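Local coordinates for protein putative aminooxidase (Propionibacterium acnes, PDB 2BA9) that isomerises polyunsaturated fatty acids to conjugated linoleic acid, probably using its bound FAD, at residues M282-L287 with I325-L330; S247-L252 with N395-G400. All blocks are in the same frame, centred on the assembly; numbering follows the deposited sequence.

Contact 1. Residues M282-L287 with I325-L330; sequences MVDACL and ITTYLL
Val283 and Tyr328 are paired across the strands, non-hydrogen-bonded: chi1 of Val283 (-178°) sets CG2 beside its own backbone N, and there it meets CD1 of the Tyr328 ring obliquely at 3.8 Å, the two side chains running alongside. Thr327 carries OG1 between its backbone N and carbonyl carbon (chi1 73°), which brings the hydroxyl 3.5 Å from Asp284 CB and leaves CG2 to touch Cys286 SG. On this face of Met282, Asp284 and Thr327 a water lies between Thr327 OG1, 2.7 Å away, Asp284 OD2 and Met282 O. Beyond it, Met282 CB packs against Leu329 CD1 at 3.7 Å. On the other face, Thr326 OG1 and Tyr328 OH share a short hydrogen bond of 2.6 Å, which helps fix the phenol, and Thr326 CG2 lies against Ala285 CA and CB. Six backbone hydrogen bonds join Met282, Asp284 and Cys286 to Leu329, Thr327 and Ile325; Met282 N to Leu329 O is nearly straight, Cys286 N to Ile325 O bent (144° at H). Val283 and Tyr328 also touch FAD, which places these two residues in the cofactor pocket. In the mixed sheet, strand 359-373 flanks segment 282-287 and strand 310-315 flanks segment 325-330, while helix 341-355 covers Met282, Thr327 and Leu329.

Contact 2. Residues S247-L252 with N395-G400; sequences SDVLVL and NTFYAG
Leu250 is gripped at both ends by backbone hydrogen bonds, its N reaching Asn395 O at 2.7 Å in a nearly straight bond and its O accepting from Phe397 N at 2.8 Å. Leu252 N then binds Phe397 O at 3.0 Å, and a weak bond from Ala399 N to Leu252 O ends the ladder. These are neighbouring parallel strands of a four-stranded sheet ordered 33-36, 9-12, 249-252, 396-398, in keeping with the Rossmann-like FAD-binding fold of flavin amine oxidoreductases; just past the pairing, Gly400 touches FAD. Packing contacts fall on both faces. Val249 CG1, anti to its backbone N (chi1 -175°), comes to the edge of the Phe397 ring, 3.6 Å from CE2, and Val251 CG2 lies farther along near Phe397 CB; Phe422 and Phe423 of helix 408-423 also meet this ring. On the face of Leu250, Thr396, Leu252 and Tyr398, Leu252 CD1 approaches Tyr398 CD1 obliquely at 3.8 Å, and Thr396 CG2 sits within van der Waals range of both Leu250 CD2 and Leu252 CD1. At the start, Asn395 CB closes to 3.1 Å from Asp248 O. Polar ends turn to outside partners: Asp248 makes a salt bridge with Arg8, Thr396 OG1 bonds Arg394 O, and Tyr398 OH bonds Glu269.

How the contacts relate
Both contacts pair strands of the flavin amine oxidoreductase family region, but in separate sheets on opposite sides of the chain's centre, with their own centres 34 Å apart. Along the chain, contact 1 is nested within the loop closed by contact 2. Every touching residue of contact 1 is buried; contact 2 is largely buried, with partly exposed Asp248 and Asn395 where its pairing starts. Contact 1 is antiparallel and interior to a mixed sheet, and has a water among its polar side chains; contact 2 is parallel, includes an outermost strand, and its side chains meet through apolar groups. Each reaches FAD, contact 1 through Val283 and Tyr328, contact 2 through Gly400.

Contact 1. Residues M282-L287 with I325-L330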
ATOM      1  N   MET A 282      -2.792   8.258  -8.871  1.00 26.51           N
ATOM      2  CA  MET A 282      -2.701   9.717  -8.824  1.00 26.35           C
ATOM      3  C   MET A 282      -3.734  10.327  -7.898  1.00 26.14           C
ATOM      4  O   MET A 282      -4.933  10.073  -8.004  1.00 26.11           O
ATOM      5  CB  MET A 282      -2.845  10.323 -10.219  1.00 26.49           C
ATOM      6  CG  MET A 282      -2.647  11.828 -10.251  1.00 27.34           C
ATOM      7  SD  MET A 282      -2.269  12.474 -11.893  1.00 29.11           S
ATOM      8  CE  MET A 282      -3.858  13.124 -12.389  1.00 29.20           C
ATOM      9  N   VAL A 283      -3.239  11.156  -6.995  1.00 26.08           N
ATOM     10  CA  VAL A 283      -4.064  11.866  -6.036  1.00 25.38           C
ATOM     11  C   VAL A 283      -3.974  13.339  -6.376  1.00 25.46           C
ATOM     12  O   VAL A 283      -2.898  13.849  -6.672  1.00 25.26           O
ATOM     13  CB  VAL A 283      -3.575  11.642  -4.600  1.00 25.71           C
ATOM     14  CG1 VAL A 283      -4.488  12.348  -3.586  1.00 24.17           C
ATOM     15  CG2 VAL A 283      -3.464  10.146  -4.313  1.00 25.06           C
ATOM     16  N   ASP A 284      -5.123  14.007  -6.355  1.00 25.17           N
ATOM     17  CA  ASP A 284      -5.190  15.443  -6.511  1.00 25.27           C
ATOM     18  C   ASP A 284      -5.913  15.996  -5.305  1.00 25.12           C
ATOM     19  O   ASP A 284      -7.010  15.537  -4.980  1.00 24.75           O
ATOM     20  CB  ASP A 284      -5.958  15.816  -7.777  1.00 25.29           C
ATOM     21  CG  ASP A 284      -5.183  15.551  -9.028  1.00 25.76           C
ATOM     22  OD1 ASP A 284      -4.690  16.533  -9.613  1.00 28.51           O
ATOM     23  OD2 ASP A 284      -5.087  14.378  -9.446  1.00 26.78           O
ATOM     24  N   ALA A 285      -5.290  16.973  -4.649  1.00 25.65           N
ATOM     25  CA  ALA A 285      -5.890  17.672  -3.511  1.00 25.99           C
ATOM     26  C   ALA A 285      -6.603  18.899  -4.045  1.00 25.59           C
ATOM     27  O   ALA A 285      -5.968  19.760  -4.644  1.00 26.38           O
ATOM     28  CB  ALA A 285      -4.822  18.059  -2.456  1.00 25.71           C
ATOM     29  N   CYS A 286      -7.919  18.955  -3.827  1.00 25.90           N
ATOM     30  CA  CYS A 286      -8.806  19.920  -4.482  1.00 26.23           C
ATOM     31  C   CYS A 286      -9.528  20.848  -3.509  1.00 26.32           C
ATOM     32  O   CYS A 286      -9.980  20.413  -2.473  1.00 27.23           O
ATOM     33  CB  CYS A 286      -9.864  19.178  -5.307  1.00 25.82           C
ATOM     34  SG  CYS A 286      -9.218  18.088  -6.594  1.00 26.63           S
ATOM     35  N   LEU A 287      -9.594  22.129  -3.850  1.00 26.69           N
ATOM     36  CA  LEU A 287     -10.596  23.037  -3.319  1.00 26.97           C
ATOM     37  C   LEU A 287     -11.780  22.898  -4.257  1.00 27.38           C
ATOM     38  O   LEU A 287     -11.618  22.938  -5.470  1.00 27.25           O
ATOM     39  CB  LEU A 287     -10.091  24.484  -3.293  1.00 26.71           C
ATOM     40  CG  LEU A 287      -8.838  24.704  -2.444  1.00 26.39           C
ATOM     41  CD1 LEU A 287      -8.413  26.194  -2.394  1.00 24.89           C
ATOM     42  CD2 LEU A 287      -9.072  24.158  -1.059  1.00 25.69           C
ATOM     43  N   ILE A 325     -10.459  18.285  -0.556  1.00 24.93           N
ATOM     44  CA  ILE A 325     -11.115  17.055  -0.964  1.00 25.00           C
ATOM     45  C   ILE A 325     -10.147  16.408  -1.934  1.00 25.54           C
ATOM     46  O   ILE A 325      -9.776  17.024  -2.937  1.00 25.57           O
ATOM     47  CB  ILE A 325     -12.441  17.340  -1.709  1.00 24.52           C
ATOM     48  CG1 ILE A 325     -13.437  18.087  -0.807  1.00 24.79           C
ATOM     49  CG2 ILE A 325     -13.019  16.062  -2.269  1.00 24.45           C
ATOM     50  CD1 ILE A 325     -14.064  17.280   0.328  1.00 23.04           C
ATOM     51  N   THR A 326      -9.697  15.196  -1.630  1.00 25.92           N
ATOM     52  CA  THR A 326      -8.733  14.528  -2.497  1.00 26.23           C
ATOM     53  C   THR A 326      -9.478  13.560  -3.427  1.00 25.97           C
ATOM     54  O   THR A 326     -10.497  12.964  -3.048  1.00 25.32           O
ATOM     55  CB  THR A 326      -7.600  13.799  -1.700  1.00 26.81           C
ATOM     56  OG1 THR A 326      -8.162  12.983  -0.667  1.00 27.13           O
ATOM     57  CG2 THR A 326      -6.622  14.803  -1.082  1.00 26.75           C
ATOM     58  N   THR A 327      -8.962  13.434  -4.646  1.00 26.04           N
ATOM     59  CA  THR A 327      -9.510  12.545  -5.663  1.00 25.91           C
ATOM     60  C   THR A 327      -8.475  11.498  -6.015  1.00 26.60           C
ATOM     61  O   THR A 327      -7.264  11.742  -5.888  1.00 26.96           O
ATOM     62  CB  THR A 327      -9.887  13.301  -6.964  1.00 25.65           C
ATOM     63  OG1 THR A 327      -8.693  13.667  -7.664  1.00 24.05           O
ATOM     64  CG2 THR A 327     -10.728  14.547  -6.671  1.00 25.63           C
ATOM     65  N   TYR A 328      -8.962  10.351  -6.498  1.00 26.78           N
ATOM     66  CA  TYR A 328      -8.139   9.159  -6.745  1.00 26.56           C
ATOM     67  C   TYR A 328      -8.481   8.528  -8.091  1.00 26.04           C
ATOM     68  O   TYR A 328      -9.638   8.195  -8.345  1.00 25.78           O
ATOM     69  CB  TYR A 328      -8.361   8.153  -5.610  1.00 26.24           C
ATOM     70  CG  TYR A 328      -8.102   8.769  -4.243  1.00 27.12           C
ATOM     71  CD1 TYR A 328      -6.869   8.610  -3.600  1.00 25.48           C
ATOM     72  CD2 TYR A 328      -9.077   9.536  -3.612  1.00 26.51           C
ATOM     73  CE1 TYR A 328      -6.623   9.205  -2.380  1.00 25.28           C
ATOM     74  CE2 TYR A 328      -8.843  10.126  -2.387  1.00 26.79           C
ATOM     75  CZ  TYR A 328      -7.611   9.952  -1.770  1.00 26.13           C
ATOM     76  OH  TYR A 328      -7.383  10.542  -0.556  1.00 24.93           O
ATOM     77  N   LEU A 329      -7.476   8.375  -8.946  1.00 25.72           N
ATOM     78  CA  LEU A 329      -7.633   7.687 -10.239  1.00 25.53           C
ATOM     79  C   LEU A 329      -6.396   6.854 -10.523  1.00 25.97           C
ATOM     80  O   LEU A 329      -5.313   7.080  -9.941  1.00 27.26           O
ATOM     81  CB  LEU A 329      -7.849   8.685 -11.390  1.00 25.13           C
ATOM     82  CG  LEU A 329      -6.753   9.750 -11.644  1.00 24.18           C
ATOM     83  CD1 LEU A 329      -5.585   9.234 -12.449  1.00 24.22           C
ATOM     84  CD2 LEU A 329      -7.319  11.010 -12.309  1.00 23.55           C
ATOM     85  N   LEU A 330      -6.547   5.901 -11.434  1.00 26.11           N
ATOM     86  CA  LEU A 330      -5.434   5.044 -11.833  1.00 26.06           C
ATOM     87  C   LEU A 330      -5.057   5.286 -13.295  1.00 25.93           C
ATOM     88  O   LEU A 330      -5.929   5.454 -14.154  1.00 26.07           O
ATOM     89  CB  LEU A 330      -5.781   3.570 -11.636  1.00 25.47           C
ATOM     90  CG  LEU A 330      -5.383   2.942 -10.309  1.00 23.81           C
ATOM     91  CD1 LEU A 330      -6.022   1.567 -10.241  1.00 22.30           C
ATOM     92  CD2 LEU A 330      -3.866   2.881 -10.166  1.00 19.61           C
TER
HETATM   93  O   HOH W   1      -6.798  12.226  -8.829  1.00 16.35           O

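Contact 2. Residues S247-L252 with N395-G400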
ATOM      1  N   SER A 247      28.844  -1.301   5.825  1.00 32.40           N
ATOM      2  CA  SER A 247      27.987  -1.991   6.776  1.00 31.31           C
ATOM      3  C   SER A 247      28.153  -3.506   6.636  1.00 30.26           C
ATOM      4  O   SER A 247      28.806  -4.002   5.708  1.00 30.02           O
ATOM      5  CB  SER A 247      26.533  -1.591   6.564  1.00 31.48           C
ATOM      6  OG  SER A 247      26.405  -0.177   6.550  1.00 32.24           O
ATOM      7  N   ASP A 248      27.563  -4.231   7.580  1.00 28.86           N
ATOM      8  CA  ASP A 248      27.628  -5.692   7.604  1.00 27.90           C
ATOM      9  C   ASP A 248      26.416  -6.291   6.918  1.00 27.24           C
ATOM     10  O   ASP A 248      26.525  -7.303   6.231  1.00 27.26           O
ATOM     11  CB  ASP A 248      27.686  -6.189   9.045  1.00 27.65           C
ATOM     12  CG  ASP A 248      28.954  -5.781   9.741  1.00 27.18           C
ATOM     13  OD1 ASP A 248      30.034  -6.067   9.206  1.00 28.10           O
ATOM     14  OD2 ASP A 248      28.883  -5.172  10.818  1.00 27.71           O
ATOM     15  N   VAL A 249      25.265  -5.652   7.114  1.00 26.23           N
ATOM     16  CA  VAL A 249      23.985  -6.156   6.617  1.00 25.49           C
ATOM     17  C   VAL A 249      23.188  -5.032   5.930  1.00 24.98           C
ATOM     18  O   VAL A 249      23.231  -3.864   6.345  1.00 23.48           O
ATOM     19  CB  VAL A 249      23.167  -6.767   7.770  1.00 25.23           C
ATOM     20  CG1 VAL A 249      21.894  -7.416   7.259  1.00 26.03           C
ATOM     21  CG2 VAL A 249      24.002  -7.761   8.527  1.00 24.74           C
ATOM     22  N   LEU A 250      22.498  -5.402   4.851  1.00 24.84           N
ATOM     23  CA  LEU A 250      21.633  -4.498   4.104  1.00 24.78           C
ATOM     24  C   LEU A 250      20.180  -4.958   4.161  1.00 24.83           C
ATOM     25  O   LEU A 250      19.891  -6.117   3.896  1.00 24.36           O
ATOM     26  CB  LEU A 250      22.078  -4.459   2.639  1.00 25.01           C
ATOM     27  CG  LEU A 250      21.373  -3.452   1.728  1.00 24.50           C
ATOM     28  CD1 LEU A 250      21.583  -2.030   2.242  1.00 23.53           C
ATOM     29  CD2 LEU A 250      21.881  -3.604   0.283  1.00 23.89           C
ATOM     30  N   VAL A 251      19.271  -4.036   4.486  1.00 24.78           N
ATOM     31  CA  VAL A 251      17.839  -4.321   4.526  1.00 24.62           C
ATOM     32  C   VAL A 251      17.091  -3.328   3.631  1.00 24.87           C
ATOM     33  O   VAL A 251      17.098  -2.121   3.882  1.00 24.74           O
ATOM     34  CB  VAL A 251      17.289  -4.308   5.976  1.00 24.57           C
ATOM     35  CG1 VAL A 251      15.786  -4.579   5.997  1.00 23.32           C
ATOM     36  CG2 VAL A 251      18.024  -5.348   6.804  1.00 25.29           C
ATOM     37  N   LEU A 252      16.470  -3.862   2.577  1.00 24.92           N
ATOM     38  CA  LEU A 252      15.837  -3.068   1.537  1.00 24.69           C
ATOM     39  C   LEU A 252      14.356  -2.976   1.777  1.00 24.85           C
ATOM     40  O   LEU A 252      13.677  -3.998   1.775  1.00 24.99           O
ATOM     41  CB  LEU A 252      16.048  -3.724   0.166  1.00 24.78           C
ATOM     42  CG  LEU A 252      17.478  -3.932  -0.334  1.00 25.36           C
ATOM     43  CD1 LEU A 252      17.461  -4.741  -1.636  1.00 25.72           C
ATOM     44  CD2 LEU A 252      18.191  -2.604  -0.529  1.00 25.30           C
ATOM     45  N   ASN A 395      24.414 -10.904   2.634  1.00 27.93           N
ATOM     46  CA  ASN A 395      23.955 -10.058   3.735  1.00 27.56           C
ATOM     47  C   ASN A 395      22.912  -9.021   3.334  1.00 27.08           C
ATOM     48  O   ASN A 395      22.818  -7.954   3.942  1.00 25.84           O
ATOM     49  CB  ASN A 395      25.154  -9.379   4.392  1.00 27.70           C
ATOM     50  CG  ASN A 395      26.231 -10.362   4.772  1.00 28.03           C
ATOM     51  OD1 ASN A 395      25.940 -11.422   5.322  1.00 28.61           O
ATOM     52  ND2 ASN A 395      27.478 -10.025   4.487  1.00 30.93           N
ATOM     53  N   THR A 396      22.128  -9.363   2.313  1.00 26.76           N
ATOM     54  CA  THR A 396      21.072  -8.503   1.815  1.00 26.56           C
ATOM     55  C   THR A 396      19.742  -9.166   2.098  1.00 26.71           C
ATOM     56  O   THR A 396      19.555 -10.341   1.771  1.00 26.71           O
ATOM     57  CB  THR A 396      21.192  -8.296   0.307  1.00 26.37           C
ATOM     58  OG1 THR A 396      22.497  -7.791   0.002  1.00 25.47           O
ATOM     59  CG2 THR A 396      20.128  -7.317  -0.182  1.00 26.51           C
ATOM     60  N   PHE A 397      18.827  -8.407   2.703  1.00 26.74           N
ATOM     61  CA  PHE A 397      17.477  -8.875   2.984  1.00 26.64           C
ATOM     62  C   PHE A 397      16.466  -8.003   2.245  1.00 26.40           C
ATOM     63  O   PHE A 397      16.713  -6.823   1.987  1.00 26.76           O
ATOM     64  CB  PHE A 397      17.217  -8.896   4.487  1.00 26.59           C
ATOM     65  CG  PHE A 397      18.087  -9.872   5.230  1.00 27.24           C
ATOM     66  CD1 PHE A 397      17.661 -11.180   5.445  1.00 26.53           C
ATOM     67  CD2 PHE A 397      19.343  -9.489   5.704  1.00 26.61           C
ATOM     68  CE1 PHE A 397      18.448 -12.072   6.131  1.00 27.00           C
ATOM     69  CE2 PHE A 397      20.148 -10.390   6.380  1.00 26.64           C
ATOM     70  CZ  PHE A 397      19.701 -11.683   6.597  1.00 27.36           C
ATOM     71  N   TYR A 398      15.341  -8.619   1.889  1.00 26.36           N
ATOM     72  CA  TYR A 398      14.322  -8.025   1.021  1.00 26.13           C
ATOM     73  C   TYR A 398      13.011  -7.859   1.775  1.00 25.89           C
ATOM     74  O   TYR A 398      12.513  -8.817   2.372  1.00 24.94           O
ATOM     75  CB  TYR A 398      14.122  -8.914  -0.214  1.00 26.06           C
ATOM     76  CG  TYR A 398      15.438  -9.246  -0.911  1.00 25.84           C
ATOM     77  CD1 TYR A 398      16.126  -8.280  -1.646  1.00 25.55           C
ATOM     78  CD2 TYR A 398      16.003 -10.512  -0.813  1.00 25.99           C
ATOM     79  CE1 TYR A 398      17.342  -8.572  -2.265  1.00 25.53           C
ATOM     80  CE2 TYR A 398      17.216 -10.808  -1.432  1.00 26.60           C
ATOM     81  CZ  TYR A 398      17.876  -9.832  -2.155  1.00 25.50           C
ATOM     82  OH  TYR A 398      19.060 -10.133  -2.776  1.00 26.64           O
ATOM     83  N   ALA A 399      12.469  -6.636   1.746  1.00 25.51           N
ATOM     84  CA  ALA A 399      11.257  -6.284   2.476  1.00 25.19           C
ATOM     85  C   ALA A 399      10.425  -5.190   1.764  1.00 25.31           C
ATOM     86  O   ALA A 399      10.561  -4.965   0.573  1.00 25.37           O
ATOM     87  CB  ALA A 399      11.616  -5.865   3.886  1.00 25.05           C
ATOM     88  N   GLY A 400       9.533  -4.530   2.497  1.00 25.35           N
ATOM     89  CA  GLY A 400       8.688  -3.500   1.897  1.00 25.13           C
ATOM     90  C   GLY A 400       7.521  -4.075   1.124  1.00 24.65           C
ATOM     91  O   GLY A 400       7.201  -5.260   1.236  1.00 24.00           O
TER